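Local coordinates for putative pectin lyase (Geobacillus virus E2, PDB 7CHU), which forms the trimeric tailspike of a deep-sea thermophilic bacteriophage and probably recognises or cleaves a host-surface polysaccharide, at residues I187-K192 / H210-E215; F321-N326 / F343-G348; E383-S388 / L397-S402. All blocks are in the same frame, centred on the assembly; numbering follows the deposited sequence.

Contact 1 of 3, residues I187-K192 / H210-E215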
# COMPACT_ATOMS: atom_id res chain seq x y z
N ILE A 187 5.15 -29.42 -5.97
CA ILE A 187 4.64 -28.05 -5.96
C ILE A 187 4.05 -27.80 -4.57
O ILE A 187 3.43 -28.69 -3.99
CB ILE A 187 3.59 -27.85 -7.07
CG1 ILE A 187 4.24 -28.03 -8.46
CG2 ILE A 187 2.88 -26.47 -6.92
CD1 ILE A 187 3.23 -28.28 -9.57
N GLY A 188 4.27 -26.61 -4.01
CA GLY A 188 3.70 -26.36 -2.70
C GLY A 188 2.21 -26.23 -2.78
O GLY A 188 1.47 -27.00 -2.14
N VAL A 189 1.74 -25.28 -3.57
CA VAL A 189 0.32 -25.00 -3.72
C VAL A 189 0.06 -24.77 -5.19
O VAL A 189 0.80 -24.02 -5.84
CB VAL A 189 -0.12 -23.75 -2.91
CG1 VAL A 189 -1.58 -23.39 -3.22
CG2 VAL A 189 0.12 -23.95 -1.42
N SER A 190 -0.98 -25.41 -5.71
CA SER A 190 -1.42 -25.22 -7.09
C SER A 190 -2.81 -24.63 -7.11
O SER A 190 -3.72 -25.16 -6.47
CB SER A 190 -1.42 -26.56 -7.84
OG SER A 190 -1.70 -26.35 -9.21
N LEU A 191 -2.98 -23.56 -7.90
CA LEU A 191 -4.24 -22.85 -8.06
C LEU A 191 -4.61 -22.82 -9.54
O LEU A 191 -3.79 -22.43 -10.38
CB LEU A 191 -4.16 -21.41 -7.51
CG LEU A 191 -3.62 -21.15 -6.10
CD1 LEU A 191 -3.69 -19.64 -5.72
CD2 LEU A 191 -4.36 -21.98 -5.05
N LYS A 192 -5.84 -23.23 -9.87
CA LYS A 192 -6.24 -23.27 -11.27
C LYS A 192 -7.73 -23.00 -11.38
O LYS A 192 -8.52 -23.64 -10.68
CB LYS A 192 -5.92 -24.63 -11.91
CG LYS A 192 -6.37 -24.74 -13.37
CD LYS A 192 -5.79 -25.98 -14.03
CE LYS A 192 -6.25 -26.09 -15.47
NZ LYS A 192 -5.51 -27.20 -16.18
N HIS A 210 7.65 -25.88 -8.71
CA HIS A 210 7.17 -24.53 -8.45
C HIS A 210 6.74 -24.42 -6.98
O HIS A 210 6.25 -25.39 -6.40
CB HIS A 210 5.98 -24.18 -9.34
CG HIS A 210 6.25 -24.25 -10.81
ND1 HIS A 210 7.30 -23.58 -11.43
CD2 HIS A 210 5.56 -24.86 -11.81
CE1 HIS A 210 7.25 -23.80 -12.73
NE2 HIS A 210 6.20 -24.56 -12.99
N GLY A 211 6.95 -23.25 -6.39
CA GLY A 211 6.48 -23.04 -5.02
C GLY A 211 4.98 -22.89 -5.04
O GLY A 211 4.25 -23.64 -4.40
N LEU A 212 4.52 -21.90 -5.80
CA LEU A 212 3.10 -21.62 -5.98
C LEU A 212 2.86 -21.60 -7.49
O LEU A 212 3.47 -20.81 -8.21
CB LEU A 212 2.73 -20.29 -5.32
CG LEU A 212 1.35 -19.67 -5.51
CD1 LEU A 212 0.30 -20.58 -4.87
CD2 LEU A 212 1.31 -18.27 -4.90
N TYR A 213 2.04 -22.52 -7.97
CA TYR A 213 1.68 -22.58 -9.39
C TYR A 213 0.28 -22.02 -9.56
O TYR A 213 -0.63 -22.37 -8.79
CB TYR A 213 1.75 -24.02 -9.92
CG TYR A 213 1.32 -24.14 -11.37
CD1 TYR A 213 2.18 -23.76 -12.41
CD2 TYR A 213 0.07 -24.60 -11.70
CE1 TYR A 213 1.79 -23.85 -13.72
CE2 TYR A 213 -0.34 -24.68 -13.03
CZ TYR A 213 0.52 -24.31 -14.02
OH TYR A 213 0.13 -24.39 -15.34
N ILE A 214 0.12 -21.15 -10.54
CA ILE A 214 -1.11 -20.37 -10.72
C ILE A 214 -1.45 -20.40 -12.20
O ILE A 214 -0.65 -19.97 -13.04
CB ILE A 214 -0.93 -18.91 -10.22
CG1 ILE A 214 -0.69 -18.89 -8.70
CG2 ILE A 214 -2.14 -18.04 -10.57
CD1 ILE A 214 -0.35 -17.48 -8.15
N GLU A 215 -2.64 -20.91 -12.54
CA GLU A 215 -3.06 -21.01 -13.93
C GLU A 215 -4.50 -20.54 -14.05
O GLU A 215 -5.39 -21.10 -13.41
CB GLU A 215 -2.95 -22.45 -14.46
CG GLU A 215 -3.48 -22.57 -15.88
CD GLU A 215 -3.44 -24.01 -16.42
OE1 GLU A 215 -4.28 -24.36 -17.28
OE2 GLU A 215 -2.56 -24.80 -16.00
O HOH W 1 -2.57 -27.47 -15.79
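Between I187-K192 and H210-E215 the main-chain bonds run in parallel register: V189 N to G211 O, Y213 N to V189 O, L191 N to Y213 O (2.8 Å) and E215 N to L191 O. The strand axes are 4.7 Å apart and diverge by only 7°. At G188 the chain turns a corner, where a side chain would collide with G211 O, so glycine suits the place. Such stacked parallel rungs build the right-handed beta-helix of the pectate-lyase-like family, this pair lying between strands 156-160 and 240-243.

Apolar contacts line the face of V189, L191, L212 and I214. L212 CD1 reaches back to V189 CB (3.8 Å) and also meets L191 CG (4.1 Å), which fits branched aliphatic residues to this buried side.

Charged and polar groups occupy the other face. K192 and E215 both hold CG anti to the backbone N, which sends their extended chains off the sheet alongside each other. K192 NZ forms a salt bridge with E215 OE1 (3.3 Å), and a water joins the amine to E215 OE2. Y213 OH donates to E215 OE2 (2.8 Å), on the anti side and somewhat out of the carboxylate plane. S190 OG lies at the Y213 ring edge.

Contact 2 of 3, residues F321-N326 / F343-G348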
# COMPACT_ATOMS: atom_id res chain seq x y z
N PHE A 321 14.08 -4.77 -4.49
CA PHE A 321 14.84 -5.74 -5.27
C PHE A 321 16.29 -5.71 -4.82
O PHE A 321 16.88 -4.62 -4.75
CB PHE A 321 14.76 -5.42 -6.77
CG PHE A 321 13.41 -5.67 -7.38
CD1 PHE A 321 12.40 -4.70 -7.29
CD2 PHE A 321 13.14 -6.87 -8.04
CE1 PHE A 321 11.14 -4.92 -7.84
CE2 PHE A 321 11.88 -7.10 -8.60
CZ PHE A 321 10.89 -6.13 -8.51
N TYR A 322 16.87 -6.88 -4.56
CA TYR A 322 18.26 -6.93 -4.12
C TYR A 322 18.93 -8.22 -4.58
O TYR A 322 18.34 -9.30 -4.44
CB TYR A 322 18.34 -6.79 -2.59
CG TYR A 322 19.66 -7.21 -2.00
CD1 TYR A 322 20.80 -6.46 -2.22
CD2 TYR A 322 19.77 -8.37 -1.26
CE1 TYR A 322 22.02 -6.86 -1.70
CE2 TYR A 322 20.97 -8.77 -0.73
CZ TYR A 322 22.09 -8.01 -0.95
OH TYR A 322 23.29 -8.43 -0.43
N GLN A 323 20.14 -8.08 -5.12
CA GLN A 323 21.05 -9.19 -5.40
C GLN A 323 20.49 -10.18 -6.43
O GLN A 323 19.91 -11.22 -6.06
CB GLN A 323 21.40 -9.91 -4.10
CG GLN A 323 22.66 -10.80 -4.15
CD GLN A 323 23.97 -10.00 -4.05
OE1 GLN A 323 23.97 -8.78 -4.19
NE2 GLN A 323 25.08 -10.69 -3.84
N CYS A 324 20.64 -9.85 -7.72
CA CYS A 324 20.16 -10.69 -8.85
C CYS A 324 21.20 -10.92 -9.93
O CYS A 324 21.77 -9.98 -10.46
CB CYS A 324 18.91 -10.04 -9.45
SG CYS A 324 18.23 -10.86 -10.90
N ASN A 325 21.43 -12.19 -10.27
CA ASN A 325 22.36 -12.52 -11.34
C ASN A 325 21.66 -12.51 -12.70
O ASN A 325 21.70 -13.50 -13.43
CB ASN A 325 22.97 -13.90 -11.05
CG ASN A 325 24.06 -14.27 -12.03
OD1 ASN A 325 24.68 -13.41 -12.65
ND2 ASN A 325 24.31 -15.57 -12.16
N ASN A 326 21.07 -11.37 -13.05
CA ASN A 326 20.24 -11.20 -14.24
C ASN A 326 19.62 -9.81 -14.19
O ASN A 326 20.08 -8.96 -13.43
CB ASN A 326 19.15 -12.28 -14.33
CG ASN A 326 18.69 -12.54 -15.76
OD1 ASN A 326 17.90 -11.78 -16.32
ND2 ASN A 326 19.20 -13.61 -16.35
N PHE A 343 16.25 -0.79 -6.31
CA PHE A 343 17.02 -1.88 -6.91
C PHE A 343 18.46 -1.79 -6.43
O PHE A 343 19.08 -0.72 -6.54
CB PHE A 343 17.00 -1.78 -8.44
CG PHE A 343 15.63 -1.71 -9.04
CD1 PHE A 343 14.96 -2.89 -9.40
CD2 PHE A 343 15.04 -0.48 -9.30
CE1 PHE A 343 13.70 -2.84 -9.99
CE2 PHE A 343 13.77 -0.40 -9.88
CZ PHE A 343 13.08 -1.59 -10.24
N TYR A 344 18.99 -2.88 -5.91
CA TYR A 344 20.37 -2.87 -5.42
C TYR A 344 21.10 -4.13 -5.86
O TYR A 344 20.87 -5.21 -5.31
CB TYR A 344 20.42 -2.71 -3.90
CG TYR A 344 21.80 -2.40 -3.39
CD1 TYR A 344 22.28 -1.09 -3.37
CD2 TYR A 344 22.62 -3.42 -2.92
CE1 TYR A 344 23.56 -0.81 -2.89
CE2 TYR A 344 23.89 -3.14 -2.45
CZ TYR A 344 24.35 -1.84 -2.43
OH TYR A 344 25.62 -1.56 -1.98
N ASN A 345 22.01 -3.98 -6.83
CA ASN A 345 23.02 -4.97 -7.20
C ASN A 345 22.48 -6.08 -8.09
O ASN A 345 22.05 -7.12 -7.59
CB ASN A 345 23.69 -5.58 -5.97
CG ASN A 345 25.11 -6.00 -6.25
OD1 ASN A 345 25.78 -5.41 -7.10
ND2 ASN A 345 25.58 -7.03 -5.56
N CYS A 346 22.54 -5.87 -9.41
CA CYS A 346 22.25 -6.94 -10.35
C CYS A 346 23.28 -6.93 -11.49
O CYS A 346 24.03 -5.97 -11.67
CB CYS A 346 20.84 -6.81 -10.93
SG CYS A 346 20.64 -5.29 -11.95
N THR A 347 23.31 -8.02 -12.23
CA THR A 347 24.26 -8.16 -13.33
C THR A 347 23.71 -7.61 -14.64
O THR A 347 24.49 -7.31 -15.54
CB THR A 347 24.66 -9.63 -13.50
OG1 THR A 347 23.53 -10.40 -13.92
CG2 THR A 347 25.14 -10.22 -12.19
N GLY A 348 22.39 -7.44 -14.77
CA GLY A 348 21.79 -6.85 -15.96
C GLY A 348 21.24 -5.46 -15.73
O GLY A 348 21.81 -4.67 -14.97
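Two successive rungs of the parallel beta-helix meet here, F321 over F343, Y322 over Y344 and C324 over C346, so that like residues form ladders up the solenoid. In the aromatic ladder the F321 and F343 rings are nearly parallel (23°) but slid apart, with centroids 5.1 Å from each other; F343 CE1 sits over one face of F321, 3.5 Å from its CD1. Both rings have CG anti to the carbonyl carbon, which sends them the same way, onto I329. F289 stacks on F321 and continues the column.

On the reverse face Y322 CD1 comes to the edge of the Y344 ring, 3.6 Å from CD2, and Y344 also packs on R335 of the second subunit. Q323 and N345 take positive phi, a conformation asparagine tolerates well, and stand side by side: N345 ND2 gives a bond of 2.7 Å to Q323 OE1. The acceptor lies near the amide plane of N345, whereas the donor is tilted 30° from the carbonyl plane of Q323. Q323 bends at its second torsion, and its NE2 is held by D293 O. Main-chain bonds continue through Q323 N to Y344 O and C324 N to N345 O (3.1 Å), then T347 N to C324 O.

With both ends of the Q323 amide engaged, the group's rotation is fixed, and the amide pair repeats between rungs the polar link that the backbone already makes.

Contact 3 of 3, residues E383-S388 / L397-S402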
# COMPACT_ATOMS: atom_id res chain seq x y z
N GLU A 383 8.33 3.08 -27.70
CA GLU A 383 8.24 4.13 -26.68
C GLU A 383 7.88 3.56 -25.31
O GLU A 383 6.87 2.86 -25.15
CB GLU A 383 7.21 5.19 -27.09
CG GLU A 383 6.91 6.20 -25.96
CD GLU A 383 5.91 7.28 -26.38
OE1 GLU A 383 5.80 7.56 -27.58
OE2 GLU A 383 5.24 7.88 -25.52
N ASN A 384 8.71 3.87 -24.32
CA ASN A 384 8.40 3.69 -22.91
C ASN A 384 8.76 4.98 -22.17
O ASN A 384 9.47 5.83 -22.70
CB ASN A 384 9.15 2.51 -22.34
CG ASN A 384 8.73 1.19 -23.00
OD1 ASN A 384 7.85 0.49 -22.51
ND2 ASN A 384 9.37 0.84 -24.12
N PHE A 385 8.29 5.11 -20.94
CA PHE A 385 8.36 6.38 -20.23
C PHE A 385 9.09 6.21 -18.92
O PHE A 385 8.95 5.20 -18.23
CB PHE A 385 6.93 6.91 -20.01
CG PHE A 385 6.87 8.26 -19.36
CD1 PHE A 385 7.39 9.39 -19.99
CD2 PHE A 385 6.25 8.40 -18.12
CE1 PHE A 385 7.31 10.67 -19.36
CE2 PHE A 385 6.16 9.65 -17.50
CZ PHE A 385 6.71 10.79 -18.13
N PHE A 386 9.89 7.21 -18.54
CA PHE A 386 10.53 7.11 -17.24
C PHE A 386 10.65 8.49 -16.62
O PHE A 386 10.79 9.51 -17.31
CB PHE A 386 11.90 6.46 -17.31
CG PHE A 386 12.91 7.23 -18.13
CD1 PHE A 386 13.07 6.95 -19.48
CD2 PHE A 386 13.70 8.23 -17.54
CE1 PHE A 386 14.00 7.67 -20.25
CE2 PHE A 386 14.63 8.95 -18.30
CZ PHE A 386 14.79 8.66 -19.65
N CYS A 387 10.60 8.51 -15.29
CA CYS A 387 10.78 9.74 -14.51
C CYS A 387 11.29 9.29 -13.14
O CYS A 387 10.51 9.07 -12.21
CB CYS A 387 9.50 10.56 -14.39
SG CYS A 387 9.70 12.11 -13.38
N SER A 388 12.61 9.17 -13.02
CA SER A 388 13.25 8.63 -11.82
C SER A 388 14.69 9.12 -11.75
O SER A 388 15.27 9.52 -12.76
CB SER A 388 13.26 7.09 -11.78
OG SER A 388 11.97 6.56 -11.97
N LEU A 397 14.13 12.34 -16.96
CA LEU A 397 12.82 12.15 -17.55
C LEU A 397 13.01 11.85 -19.02
O LEU A 397 13.92 12.40 -19.66
CB LEU A 397 11.93 13.39 -17.35
CG LEU A 397 10.47 13.29 -17.79
CD1 LEU A 397 9.61 14.22 -16.93
CD2 LEU A 397 10.28 13.65 -19.24
N GLY A 398 12.18 10.97 -19.57
CA GLY A 398 12.32 10.68 -20.98
C GLY A 398 11.27 9.72 -21.49
O GLY A 398 10.57 9.04 -20.72
N TRP A 399 11.16 9.71 -22.81
CA TRP A 399 10.38 8.71 -23.51
C TRP A 399 10.99 8.56 -24.89
O TRP A 399 11.49 9.53 -25.46
CB TRP A 399 8.91 9.09 -23.62
CG TRP A 399 8.72 10.27 -24.46
CD1 TRP A 399 8.43 10.30 -25.80
CD2 TRP A 399 8.82 11.63 -24.04
NE1 TRP A 399 8.34 11.61 -26.24
CE2 TRP A 399 8.58 12.44 -25.17
CE3 TRP A 399 9.10 12.25 -22.81
CZ2 TRP A 399 8.60 13.84 -25.10
CZ3 TRP A 399 9.12 13.63 -22.74
CH2 TRP A 399 8.86 14.41 -23.87
N ASN A 400 10.97 7.33 -25.41
CA ASN A 400 11.65 7.07 -26.66
C ASN A 400 13.07 7.62 -26.63
O ASN A 400 13.85 7.23 -25.76
CB ASN A 400 10.86 7.66 -27.82
CG ASN A 400 11.08 6.89 -29.08
OD1 ASN A 400 11.36 5.69 -29.01
ND2 ASN A 400 11.01 7.55 -30.22
N ARG A 401 13.43 8.53 -27.55
CA ARG A 401 14.78 9.11 -27.56
C ARG A 401 14.77 10.60 -27.21
O ARG A 401 15.66 11.36 -27.64
CB ARG A 401 15.46 8.85 -28.90
CG ARG A 401 15.77 7.37 -29.12
CD ARG A 401 16.18 7.07 -30.57
NE ARG A 401 15.03 7.06 -31.46
CZ ARG A 401 14.79 7.98 -32.38
NH1 ARG A 401 15.65 8.99 -32.55
NH2 ARG A 401 13.71 7.89 -33.15
N SER A 402 13.80 11.01 -26.41
CA SER A 402 13.65 12.39 -25.93
C SER A 402 13.97 12.43 -24.44
O SER A 402 13.34 11.73 -23.65
CB SER A 402 12.21 12.88 -26.17
OG SER A 402 11.85 12.85 -27.55
O HOH W 2 11.49 4.39 -24.71
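The F386 ring lies against the backbone of G398, whose N sits 3.4 Å above one face, toward the rim, and whose CA is 3.8 Å from the ring centroid in a CH-pi contact. With CG between the backbone N and carbonyl carbon (chi1 63°), F386 swings its ring across the neighbouring strand; a CB at 398 would strike it, hence glycine. The F385 ring turns an edge to W399, with W399 CB in its plane, 3.9 Å from F385 CD1. The indole carries S402 CB over one face and L397 CD2 at its edge, while E383 lies alongside, its carboxylate plane at 47°.

L397 CD1 reaches C387 SG (4.1 Å), and both side chains also pack against other subunits. E383 OE2 forms a salt bridge to K396 of the third subunit, whose amine makes a cation-pi contact with W399.

F386 N donates to G398 O (2.9 Å, 160°) and G398 N returns a bond to F386 O (3.0 Å). N400 N bonds weakly to N384 O and to a water shared with N384 N.

Segment 397-402 then makes a type II' turn, W399 to S402, closing a beta-hairpin between strands 398-399 and 402-407; asparagine suits the positive phi of N400 at its second position. Here the parallel rungs give way to antiparallel pairing, and apolar residues of three subunits meet at the end of the beta-helix.

Along the chain the contacts come in series, each closing before the next opens. Contact 1 and contact 2 both join successive rungs of the beta-helix, with centres 26 Å apart, but lie in different sets of parallel strands. Contacts 2 and 3 reach the same extended run of paired strands; their centres are 22 Å apart and their nearest atoms about 7 Å. Contacts 1 and 3 lie farthest apart, at 36 Å between centres. Contact 1 is confined to its own chain, contact 2 is touched by the second subunit, and contact 3 is packed against both partners, so intersubunit contact grows along the series toward the C-terminal part of the trimer.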